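Local coordinates for protein galectin (Xenopus laevis, PDB 3WUD) that binds lactose and related beta-galactosides through a galectin-type beta-sandwich lectin domain, and probably recognises galactose-bearing glycans such as those of laminin, at residues F33-G38 with T121-D126; Y44-N49 with I61-K66; T73-N78 with F109-R114. All coordinates share one frame; numbering follows the deposited sequence.

Contact 1: residues F33-G38 with T121-D126; sequences FAINLG and TFLSMD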
loop_
_atom_site.group_PDB
_atom_site.type_symbol
_atom_site.label_atom_id
_atom_site.label_comp_id
_atom_site.label_asym_id
_atom_site.label_seq_id
_atom_site.Cartn_x
_atom_site.Cartn_y
_atom_site.Cartn_z
ATOM N N PHE A 33 -1.697 16.762 -7.577
ATOM C CA PHE A 33 -1.705 15.314 -7.288
ATOM C C PHE A 33 -2.997 15.014 -6.465
ATOM O O PHE A 33 -3.633 15.945 -5.937
ATOM C CB PHE A 33 -0.425 14.880 -6.539
ATOM C CG PHE A 33 -0.267 15.446 -5.141
ATOM C CD1 PHE A 33 -0.653 14.697 -4.026
ATOM C CD2 PHE A 33 0.354 16.678 -4.914
ATOM C CE1 PHE A 33 -0.509 15.190 -2.753
ATOM C CE2 PHE A 33 0.534 17.172 -3.630
ATOM C CZ PHE A 33 0.103 16.428 -2.554
ATOM N N ALA A 34 -3.423 13.740 -6.408
ATOM C CA ALA A 34 -4.677 13.449 -5.702
ATOM C C ALA A 34 -4.450 12.170 -4.938
ATOM O O ALA A 34 -3.767 11.252 -5.443
ATOM C CB ALA A 34 -5.855 13.313 -6.681
ATOM N N ILE A 35 -5.012 12.129 -3.725
ATOM C CA ILE A 35 -5.109 10.898 -2.956
ATOM C C ILE A 35 -6.617 10.707 -2.636
ATOM O O ILE A 35 -7.298 11.616 -2.143
ATOM C CB ILE A 35 -4.360 11.045 -1.636
ATOM C CG1 ILE A 35 -2.875 11.324 -1.878
ATOM C CG2 ILE A 35 -4.624 9.810 -0.720
ATOM C CD1 ILE A 35 -2.281 12.049 -0.737
ATOM N N ASN A 36 -7.112 9.554 -3.040
ATOM C CA ASN A 36 -8.475 9.147 -2.822
ATOM C C ASN A 36 -8.624 8.044 -1.774
ATOM O O ASN A 36 -7.903 7.085 -1.848
ATOM C CB ASN A 36 -8.946 8.618 -4.137
ATOM C CG ASN A 36 -8.898 9.658 -5.231
ATOM O OD1 ASN A 36 -9.384 10.780 -5.054
ATOM N ND2 ASN A 36 -8.329 9.292 -6.346
ATOM N N LEU A 37 -9.547 8.167 -0.839
ATOM C CA LEU A 37 -9.832 7.128 0.160
ATOM C C LEU A 37 -11.320 6.860 0.115
ATOM O O LEU A 37 -12.126 7.824 0.073
ATOM C CB LEU A 37 -9.504 7.641 1.564
ATOM C CG LEU A 37 -8.064 7.798 2.007
ATOM C CD1 LEU A 37 -8.108 8.024 3.521
ATOM C CD2 LEU A 37 -7.322 6.540 1.725
ATOM N N GLY A 38 -11.736 5.607 0.162
ATOM C CA GLY A 38 -13.151 5.316 0.174
ATOM C C GLY A 38 -13.349 3.831 0.174
ATOM O O GLY A 38 -12.658 3.089 0.934
ATOM N N THR A 121 -11.698 0.937 2.939
ATOM C CA THR A 121 -11.028 -0.199 2.334
ATOM C C THR A 121 -10.324 0.082 0.997
ATOM O O THR A 121 -9.798 -0.831 0.412
ATOM C CB THR A 121 -12.030 -1.357 2.131
ATOM O OG1 THR A 121 -13.038 -0.933 1.186
ATOM C CG2 THR A 121 -12.596 -1.734 3.493
ATOM N N PHE A 122 -10.347 1.317 0.534
ATOM C CA PHE A 122 -9.819 1.645 -0.758
ATOM C C PHE A 122 -9.009 2.946 -0.734
ATOM O O PHE A 122 -9.441 3.913 -0.144
ATOM C CB PHE A 122 -10.955 1.792 -1.784
ATOM C CG PHE A 122 -10.482 2.144 -3.201
ATOM C CD1 PHE A 122 -10.419 3.451 -3.613
ATOM C CD2 PHE A 122 -10.165 1.144 -4.093
ATOM C CE1 PHE A 122 -10.061 3.789 -4.902
ATOM C CE2 PHE A 122 -9.801 1.462 -5.413
ATOM C CZ PHE A 122 -9.686 2.785 -5.778
ATOM N N LEU A 123 -7.904 2.925 -1.425
ATOM C CA LEU A 123 -7.026 4.048 -1.584
ATOM C C LEU A 123 -6.546 4.118 -3.032
ATOM O O LEU A 123 -6.169 3.116 -3.667
ATOM C CB LEU A 123 -5.827 3.865 -0.682
ATOM C CG LEU A 123 -4.671 4.866 -0.861
ATOM C CD1 LEU A 123 -3.742 4.880 -2.071
ATOM C CD2 LEU A 123 -5.057 6.257 -0.576
ATOM N N SER A 124 -6.539 5.304 -3.601
ATOM C CA SER A 124 -5.786 5.436 -4.869
ATOM C C SER A 124 -5.068 6.780 -4.894
ATOM O O SER A 124 -5.384 7.693 -4.186
ATOM C CB SER A 124 -6.654 5.253 -6.122
ATOM O OG SER A 124 -7.639 6.279 -6.232
ATOM N N MET A 125 -4.063 6.881 -5.716
ATOM C CA MET A 125 -3.362 8.166 -5.783
ATOM C C MET A 125 -2.806 8.375 -7.176
ATOM O O MET A 125 -2.545 7.412 -7.930
ATOM C CB MET A 125 -2.302 8.238 -4.716
ATOM C CG MET A 125 -1.212 7.212 -4.907
ATOM S SD MET A 125 -0.194 7.083 -3.438
ATOM C CE MET A 125 1.378 7.759 -3.917
ATOM N N ASP A 126 -2.579 9.628 -7.520
ATOM C CA ASP A 126 -2.196 9.983 -8.872
ATOM C C ASP A 126 -1.343 11.271 -8.759
ATOM O O ASP A 126 -1.633 12.130 -7.963
ATOM C CB ASP A 126 -3.455 10.214 -9.720
ATOM C CG ASP A 126 -3.172 10.420 -11.214
ATOM O OD1 ASP A 126 -2.154 9.907 -11.808
ATOM O OD2 ASP A 126 -4.019 11.101 -11.816
#

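Contact 2: residues Y44-N49 with I61-K66; sequences YVIHFN and IICNSK. With GAL (beta-D-galactopyranose), chain B.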
loop_
_atom_site.group_PDB
_atom_site.type_symbol
_atom_site.label_atom_id
_atom_site.label_comp_id
_atom_site.label_asym_id
_atom_site.label_seq_id
_atom_site.Cartn_x
_atom_site.Cartn_y
_atom_site.Cartn_z
ATOM N N TYR A 44 -15.525 7.542 -3.310
ATOM C CA TYR A 44 -14.464 8.202 -2.546
ATOM C C TYR A 44 -15.164 8.976 -1.464
ATOM O O TYR A 44 -15.899 9.943 -1.698
ATOM C CB TYR A 44 -13.600 9.143 -3.389
ATOM C CG TYR A 44 -12.991 8.626 -4.655
ATOM C CD1 TYR A 44 -12.636 7.278 -4.889
ATOM C CD2 TYR A 44 -12.654 9.531 -5.665
ATOM C CE1 TYR A 44 -12.024 6.860 -6.083
ATOM C CE2 TYR A 44 -12.032 9.123 -6.862
ATOM C CZ TYR A 44 -11.712 7.816 -7.061
ATOM O OH TYR A 44 -11.127 7.523 -8.265
ATOM N N VAL A 45 -14.892 8.571 -0.220
ATOM C CA VAL A 45 -15.205 9.384 0.924
ATOM C C VAL A 45 -14.438 10.718 0.902
ATOM O O VAL A 45 -14.983 11.735 1.241
ATOM C CB VAL A 45 -14.943 8.607 2.265
ATOM C CG1 VAL A 45 -15.431 9.446 3.402
ATOM C CG2 VAL A 45 -15.722 7.272 2.300
ATOM N N ILE A 46 -13.174 10.683 0.513
ATOM C CA ILE A 46 -12.377 11.923 0.185
ATOM C C ILE A 46 -11.532 11.751 -1.093
ATOM O O ILE A 46 -10.869 10.765 -1.335
ATOM C CB ILE A 46 -11.534 12.464 1.383
ATOM C CG1 ILE A 46 -10.966 13.868 1.067
ATOM C CG2 ILE A 46 -10.438 11.495 1.711
ATOM C CD1 ILE A 46 -10.345 14.521 2.312
ATOM N N HIS A 47 -11.573 12.814 -1.917
ATOM C CA HIS A 47 -10.688 13.084 -3.000
ATOM C C HIS A 47 -9.970 14.321 -2.527
ATOM O O HIS A 47 -10.608 15.380 -2.352
ATOM C CB HIS A 47 -11.469 13.339 -4.297
ATOM C CG HIS A 47 -10.657 13.928 -5.425
ATOM N ND1 HIS A 47 -9.778 13.193 -6.185
ATOM C CD2 HIS A 47 -10.677 15.164 -5.954
ATOM C CE1 HIS A 47 -9.299 13.965 -7.158
ATOM N NE2 HIS A 47 -9.878 15.142 -7.058
ATOM N N PHE A 48 -8.687 14.166 -2.247
ATOM C CA PHE A 48 -7.804 15.158 -1.669
ATOM C C PHE A 48 -6.838 15.600 -2.758
ATOM O O PHE A 48 -6.024 14.809 -3.232
ATOM C CB PHE A 48 -7.027 14.511 -0.524
ATOM C CG PHE A 48 -6.003 15.393 0.095
ATOM C CD1 PHE A 48 -6.376 16.320 1.063
ATOM C CD2 PHE A 48 -4.664 15.300 -0.267
ATOM C CE1 PHE A 48 -5.433 17.134 1.665
ATOM C CE2 PHE A 48 -3.692 16.136 0.309
ATOM C CZ PHE A 48 -4.109 17.071 1.258
ATOM N N ASN A 49 -7.036 16.800 -3.297
ATOM C CA ASN A 49 -6.377 17.241 -4.509
ATOM C C ASN A 49 -5.634 18.647 -4.434
ATOM O O ASN A 49 -6.208 19.660 -4.807
ATOM C CB ASN A 49 -7.455 17.297 -5.606
ATOM C CG ASN A 49 -6.922 17.584 -7.011
ATOM O OD1 ASN A 49 -7.658 18.140 -7.812
ATOM N ND2 ASN A 49 -5.706 17.188 -7.324
ATOM N N ILE A 61 -5.865 23.473 -1.934
ATOM C CA ILE A 61 -6.272 22.113 -1.850
ATOM C C ILE A 61 -7.798 22.045 -2.163
ATOM O O ILE A 61 -8.621 22.660 -1.430
ATOM C CB ILE A 61 -6.054 21.514 -0.474
ATOM C CG1 ILE A 61 -4.574 21.616 -0.057
ATOM C CG2 ILE A 61 -6.500 20.063 -0.499
ATOM C CD1 ILE A 61 -4.332 21.110 1.332
ATOM N N ILE A 62 -8.150 21.263 -3.179
ATOM C CA ILE A 62 -9.592 21.067 -3.455
ATOM C C ILE A 62 -9.898 19.696 -2.890
ATOM O O ILE A 62 -9.144 18.761 -3.148
ATOM C CB ILE A 62 -9.827 21.057 -4.943
ATOM C CG1 ILE A 62 -9.841 22.482 -5.484
ATOM C CG2 ILE A 62 -11.179 20.411 -5.287
ATOM C CD1 ILE A 62 -8.787 23.444 -4.976
ATOM N N CYS A 63 -10.914 19.562 -2.031
ATOM C CA CYS A 63 -11.400 18.235 -1.625
ATOM C C CYS A 63 -12.828 18.040 -2.125
ATOM O O CYS A 63 -13.624 18.988 -2.261
ATOM C CB CYS A 63 -11.407 18.118 -0.120
ATOM S SG CYS A 63 -9.701 18.128 0.565
ATOM N N ASN A 64 -13.166 16.798 -2.407
ATOM C CA ASN A 64 -14.522 16.467 -2.744
ATOM C C ASN A 64 -14.796 15.011 -2.427
ATOM O O ASN A 64 -13.907 14.270 -2.086
ATOM C CB ASN A 64 -14.734 16.692 -4.253
ATOM C CG ASN A 64 -16.202 17.019 -4.594
ATOM O OD1 ASN A 64 -17.092 16.746 -3.862
ATOM N ND2 ASN A 64 -16.439 17.499 -5.768
ATOM N N SER A 65 -16.040 14.629 -2.477
ATOM C CA SER A 65 -16.470 13.246 -2.380
ATOM C C SER A 65 -16.865 12.744 -3.734
ATOM O O SER A 65 -17.218 13.548 -4.626
ATOM C CB SER A 65 -17.682 13.137 -1.424
ATOM O OG SER A 65 -18.805 13.932 -1.819
ATOM N N LYS A 66 -16.996 11.434 -3.892
ATOM C CA LYS A 66 -17.517 10.904 -5.132
ATOM C C LYS A 66 -18.360 9.713 -4.732
ATOM O O LYS A 66 -17.830 8.777 -4.148
ATOM C CB LYS A 66 -16.422 10.495 -6.114
ATOM C CG LYS A 66 -16.979 10.145 -7.530
ATOM C CD LYS A 66 -15.926 9.733 -8.505
ATOM C CE LYS A 66 -15.243 8.468 -8.127
ATOM N NZ LYS A 66 -14.564 7.808 -9.267
HETATM C C1 GAL B . -12.528 18.606 -11.206
HETATM C C2 GAL B . -11.344 17.746 -11.627
HETATM C C3 GAL B . -11.358 16.344 -11.019
HETATM C C4 GAL B . -11.610 16.472 -9.510
HETATM C C5 GAL B . -12.837 17.363 -9.265
HETATM C C6 GAL B . -13.194 17.588 -7.813
HETATM O O2 GAL B . -11.354 17.582 -13.039
HETATM O O3 GAL B . -10.166 15.665 -11.372
HETATM O O4 GAL B . -10.465 17.051 -8.870
HETATM O O5 GAL B . -12.685 18.683 -9.803
HETATM O O6 GAL B . -14.337 18.399 -7.622
#

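Contact 3: residues T73-N78 with F109-R114; sequences TEQREN and FNFPIR. With GLC (alpha-D-glucopyranose), chain C; GAL (beta-D-galactopyranose), chain B.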
loop_
_atom_site.group_PDB
_atom_site.type_symbol
_atom_site.label_atom_id
_atom_site.label_comp_id
_atom_site.label_asym_id
_atom_site.label_seq_id
_atom_site.Cartn_x
_atom_site.Cartn_y
_atom_site.Cartn_z
ATOM N N THR A 73 -20.083 18.196 -3.564
ATOM C CA THR A 73 -19.740 19.623 -3.418
ATOM C C THR A 73 -18.256 19.820 -3.036
ATOM O O THR A 73 -17.824 19.286 -1.999
ATOM C CB THR A 73 -20.642 20.252 -2.343
ATOM O OG1 THR A 73 -22.006 20.111 -2.782
ATOM C CG2 THR A 73 -20.354 21.769 -2.151
ATOM N N GLU A 74 -17.490 20.631 -3.820
ATOM C CA GLU A 74 -16.093 20.835 -3.460
ATOM C C GLU A 74 -15.915 21.634 -2.186
ATOM O O GLU A 74 -16.700 22.549 -1.928
ATOM C CB GLU A 74 -15.360 21.605 -4.558
ATOM C CG GLU A 74 -15.067 20.822 -5.796
ATOM C CD GLU A 74 -14.357 21.627 -6.907
ATOM O OE1 GLU A 74 -14.095 22.828 -6.780
ATOM O OE2 GLU A 74 -14.015 21.016 -7.887
ATOM N N GLN A 75 -14.855 21.300 -1.452
ATOM C CA GLN A 75 -14.370 22.075 -0.306
ATOM C C GLN A 75 -12.959 22.608 -0.692
ATOM O O GLN A 75 -12.079 21.861 -1.126
ATOM C CB GLN A 75 -14.370 21.217 0.967
ATOM C CG GLN A 75 -14.070 22.002 2.214
ATOM C CD GLN A 75 -14.115 21.132 3.457
ATOM O OE1 GLN A 75 -15.174 20.574 3.804
ATOM N NE2 GLN A 75 -12.983 21.000 4.117
ATOM N N ARG A 76 -12.788 23.925 -0.611
ATOM C CA ARG A 76 -11.535 24.554 -0.973
ATOM C C ARG A 76 -10.761 25.028 0.295
ATOM O O ARG A 76 -11.297 25.760 1.156
ATOM C CB ARG A 76 -11.741 25.693 -1.982
ATOM C CG ARG A 76 -11.361 25.370 -3.423
ATOM C CD ARG A 76 -11.662 26.494 -4.455
ATOM N NE ARG A 76 -11.544 25.979 -5.848
ATOM C CZ ARG A 76 -12.456 25.214 -6.468
ATOM N NH1 ARG A 76 -13.611 24.936 -5.844
ATOM N NH2 ARG A 76 -12.252 24.776 -7.739
ATOM N N GLU A 77 -9.504 24.583 0.428
ATOM C CA GLU A 77 -8.639 25.042 1.514
ATOM C C GLU A 77 -7.462 25.877 0.978
ATOM O O GLU A 77 -6.836 25.442 0.074
ATOM C CB GLU A 77 -8.111 23.806 2.263
ATOM C CG GLU A 77 -9.190 22.876 2.762
ATOM C CD GLU A 77 -9.960 23.415 3.945
ATOM O OE1 GLU A 77 -9.417 24.224 4.749
ATOM O OE2 GLU A 77 -11.128 22.992 4.119
ATOM N N ASN A 78 -7.208 27.069 1.548
ATOM C CA ASN A 78 -6.030 27.882 1.283
ATOM C C ASN A 78 -4.738 27.309 1.945
ATOM O O ASN A 78 -3.662 27.612 1.533
ATOM C CB ASN A 78 -6.163 29.387 1.690
ATOM C CG ASN A 78 -7.236 30.116 0.913
ATOM O OD1 ASN A 78 -7.781 29.587 -0.052
ATOM N ND2 ASN A 78 -7.552 31.353 1.314
ATOM N N PHE A 109 -7.520 19.982 8.793
ATOM C CA PHE A 109 -8.880 20.414 8.507
ATOM C C PHE A 109 -9.743 19.191 8.412
ATOM O O PHE A 109 -9.228 18.082 8.314
ATOM C CB PHE A 109 -8.913 21.277 7.231
ATOM C CG PHE A 109 -8.567 20.521 5.948
ATOM C CD1 PHE A 109 -9.554 19.838 5.208
ATOM C CD2 PHE A 109 -7.259 20.524 5.464
ATOM C CE1 PHE A 109 -9.196 19.162 4.023
ATOM C CE2 PHE A 109 -6.933 19.892 4.255
ATOM C CZ PHE A 109 -7.893 19.175 3.564
ATOM N N ASN A 110 -11.048 19.363 8.552
ATOM C CA ASN A 110 -11.963 18.243 8.519
ATOM C C ASN A 110 -12.735 18.304 7.244
ATOM O O ASN A 110 -13.070 19.379 6.763
ATOM C CB ASN A 110 -12.976 18.279 9.668
ATOM C CG ASN A 110 -12.313 18.232 11.022
ATOM O OD1 ASN A 110 -11.368 17.502 11.228
ATOM N ND2 ASN A 110 -12.793 19.055 11.920
ATOM N N PHE A 111 -13.150 17.148 6.809
ATOM C CA PHE A 111 -13.968 16.948 5.624
ATOM C C PHE A 111 -15.132 16.028 5.964
ATOM O O PHE A 111 -14.936 14.954 6.458
ATOM C CB PHE A 111 -13.124 16.367 4.453
ATOM C CG PHE A 111 -13.870 16.325 3.136
ATOM C CD1 PHE A 111 -14.034 17.472 2.363
ATOM C CD2 PHE A 111 -14.381 15.119 2.658
ATOM C CE1 PHE A 111 -14.731 17.425 1.170
ATOM C CE2 PHE A 111 -15.129 15.076 1.470
ATOM C CZ PHE A 111 -15.284 16.235 0.728
ATOM N N PRO A 112 -16.352 16.444 5.663
ATOM C CA PRO A 112 -17.469 15.654 6.090
ATOM C C PRO A 112 -17.614 14.320 5.361
ATOM O O PRO A 112 -17.292 14.184 4.183
ATOM C CB PRO A 112 -18.644 16.579 5.812
ATOM C CG PRO A 112 -18.236 17.411 4.689
ATOM C CD PRO A 112 -16.769 17.617 4.887
ATOM N N ILE A 113 -18.139 13.311 6.058
ATOM C CA ILE A 113 -18.406 12.017 5.443
ATOM C C ILE A 113 -19.908 11.999 5.122
ATOM O O ILE A 113 -20.728 12.159 6.042
ATOM C CB ILE A 113 -18.090 10.801 6.344
ATOM C CG1 ILE A 113 -16.586 10.606 6.615
ATOM C CG2 ILE A 113 -18.615 9.552 5.662
ATOM C CD1 ILE A 113 -16.315 9.532 7.663
ATOM N N ARG A 114 -20.199 11.773 3.844
ATOM C CA ARG A 114 -21.447 12.112 3.162
ATOM C C ARG A 114 -22.167 10.872 2.694
ATOM O O ARG A 114 -23.172 10.932 1.936
ATOM C CB ARG A 114 -21.061 12.895 1.883
ATOM C CG ARG A 114 -20.450 14.255 2.195
ATOM C CD ARG A 114 -19.910 14.933 0.925
ATOM N NE ARG A 114 -19.733 16.331 1.156
ATOM C CZ ARG A 114 -19.058 17.155 0.325
ATOM N NH1 ARG A 114 -18.505 16.701 -0.789
ATOM N NH2 ARG A 114 -18.997 18.429 0.609
HETATM C C1 GLC C . -15.139 23.049 -11.839
HETATM C C2 GLC C . -13.971 23.140 -10.881
HETATM C C3 GLC C . -12.968 22.029 -10.915
HETATM C C4 GLC C . -13.517 20.702 -11.488
HETATM C C5 GLC C . -14.307 20.886 -12.784
HETATM C C6 GLC C . -15.127 19.684 -13.119
HETATM O O1 GLC C . -15.569 24.290 -12.336
HETATM O O2 GLC C . -13.337 24.396 -10.757
HETATM O O3 GLC C . -12.465 21.923 -9.577
HETATM O O4 GLC C . -12.388 19.948 -11.751
HETATM O O5 GLC C . -15.229 21.935 -12.705
HETATM O O6 GLC C . -15.759 19.997 -14.358
HETATM C C1 GAL B . -12.528 18.606 -11.206
HETATM C C2 GAL B . -11.344 17.746 -11.627
HETATM C C3 GAL B . -11.358 16.344 -11.019
HETATM C C4 GAL B . -11.610 16.472 -9.510
HETATM C C5 GAL B . -12.837 17.363 -9.265
HETATM C C6 GAL B . -13.194 17.588 -7.813
HETATM O O2 GAL B . -11.354 17.582 -13.039
HETATM O O3 GAL B . -10.166 15.665 -11.372
HETATM O O4 GAL B . -10.465 17.051 -8.870
HETATM O O5 GAL B . -12.685 18.683 -9.803
HETATM O O6 GAL B . -14.337 18.399 -7.622
#

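Contact 1: residues F33-G38 with T121-D126
Ala34 and Asp126, then Asn36 and Ser124, face each other as hydrogen-bonded pairs of two antiparallel strands whose axes come within 4.5 Å, neighbours in the sugar-binding sheet of the galectin beta-sandwich. Each pair exchanges two backbone bonds, including Asn36 N to Ser124 O at 2.8 Å. At the far end the ladder closes in a classic beta bulge: Gly38 O accepts from both Thr121 N (3.1 Å) and Phe122 N (2.9 Å), the second donor standing above the carbonyl plane.

A polar link lies on the face that carries Ala34, Asn36 and Ser124. Asn36 ND2 donates to Ser124 OG at 3.1 Å, with the hydroxyl almost in the amide plane. Ser124 OG sits between its own N and carbonyl carbon (chi1 64°), which keeps this short side chain beside the amide, while Asn36 OD1 is taken by His47. Asparagine suits the place because its two ends serve two neighbouring strands.

Apolar side chains, Ile35, Leu37, Leu123 and Met125, occupy the other face, turned into the core between the sheets. Leu123 CD2 packs against Ile35 CG2 at 3.6 Å and presses on Leu37 CD2 at 3.2 Å, tighter than usual for two methyl groups.

Strand 34-37 is bordered on its other edge by strand 43-51, and strand 120-126 by strand 7-10; the apolar face meets strands 19-26 and 86-95 of the opposing sheet, where Ile35 touches Phe92.

Contact 2: residues Y44-N49 with I61-K66
Tyr44 and Lys66, His47 and Asn64, and Asn49 and Ile62 form the hydrogen-bonded pairs of an antiparallel hairpin, with strand directions at 158° and a one-residue shift in register, a beta bulge, between Tyr44 and His47.

At the bulged end the lysine chain runs alongside the tyrosine ring. Lys66 CE lies over one ring face, 3.7 Å from the centroid of the Tyr44 ring, and NZ makes an off-centre cation-pi contact. A bend at chi3 (65°) carries the chain over the ring, and NZ is further held by Ser41 O and Asn69 OD1. Lysine fits here because its methylenes pack on the ring while its ammonium reaches polar partners.

The same face binds galactose. His47 NE2 is hydrogen-bonded to GAL O4 at 2.7 Å, the hydroxyl lying at the edge of the imidazole, near its plane; Asn36 engages ND1. Asn64 ND2 gives a nearly straight bond to GAL O6 at 2.9 Å and also donates to Gly72 O, while OD1 accepts from Ser65 N. Asn49 OD1 comes to 3.2 Å from GAL O4; this amide is set by Arg51 NE at OD1 and Phe33 at ND2. A hydroxyl-rich sugar thus meets imidazole and amides held in place by further hydrogen bonds within the protein. Arg51, Glu55 and Glu74 also bond the galactose, and Trp71 belongs to the pocket.

Apolar groups fill the reverse face: Phe48 CE1 approaches Ile61 CG2 at 3.8 Å, and Cys63 SG lies obliquely by Phe48 CD1, also at 3.8 Å.

Strand 34-37 borders strand 43-51 and strand 70-77 borders strand 60-67, while Ile46 and Phe48 pack on strand 98-103 of the second sheet.

Contact 3: residues T73-N78 with F109-R114
Gln75 and Glu77 reach from strand 75-77 to Phe109 at one edge of the galectin beta-sandwich, where side chains bridge the outermost strands of the two sheets, antiparallel with axes 9.6 Å apart.

Gln75 stretches fully across, with CG anti to the backbone N (chi1 -172°). Its NE2 donates almost straight to Asn110 O at 3.1 Å, in the amide plane, and also to Glu77 OE2 at 2.7 Å. Its aliphatic part rests at the edge of the Phe111 ring, CB lying 3.8 Å from CE1. Glutamine is long enough to reach the other sheet and supplies the N-H groups that both acceptors need.

Glu77, bent at chi2 (-73°), lays CG over the centre of the Phe109 ring, 3.7 Å from its centroid, and its carboxylate stacks nearly parallel to the ring. Glutamate thus offers a methylene to the phenyl face while OE2 takes the amide N-H.

Glu74 OE2, turned to the sugar, accepts from GAL O6.

Arg114, with Phe111 CZ over one guanidinium face and Ser65 OG bonded to NH1, points end-on to the backbone just before strand 75-77: NH1 at 2.9 Å and NH2 at 3.0 Å both donate to Thr73 O, which lies in the guanidinium plane.

Contacts 1 and 2 lie side by side in the six-stranded sheet, their centres about 9 Å apart, and touch where Asn36 OD1 meets His47 ND1 at 2.7 Å and Phe33 O meets Asn49 ND2 at 2.8 Å. Contact 1 therefore supplies second-shell partners to the galactose-binding residues of contact 2. The 73-78 segment of contact 3 continues the sheet beyond strand 60-67, the centres of contacts 2 and 3 being about 7 Å apart; Cys63 N and Gln75 O, 2.7 Å apart, probably bond the adjoining strands. Both contacts touch GAL, and Glu74, and Arg76 through a weak bond to O2, carry the site on to GLC. Contact 3 pairs a segment of this sheet with one from the edge of the other.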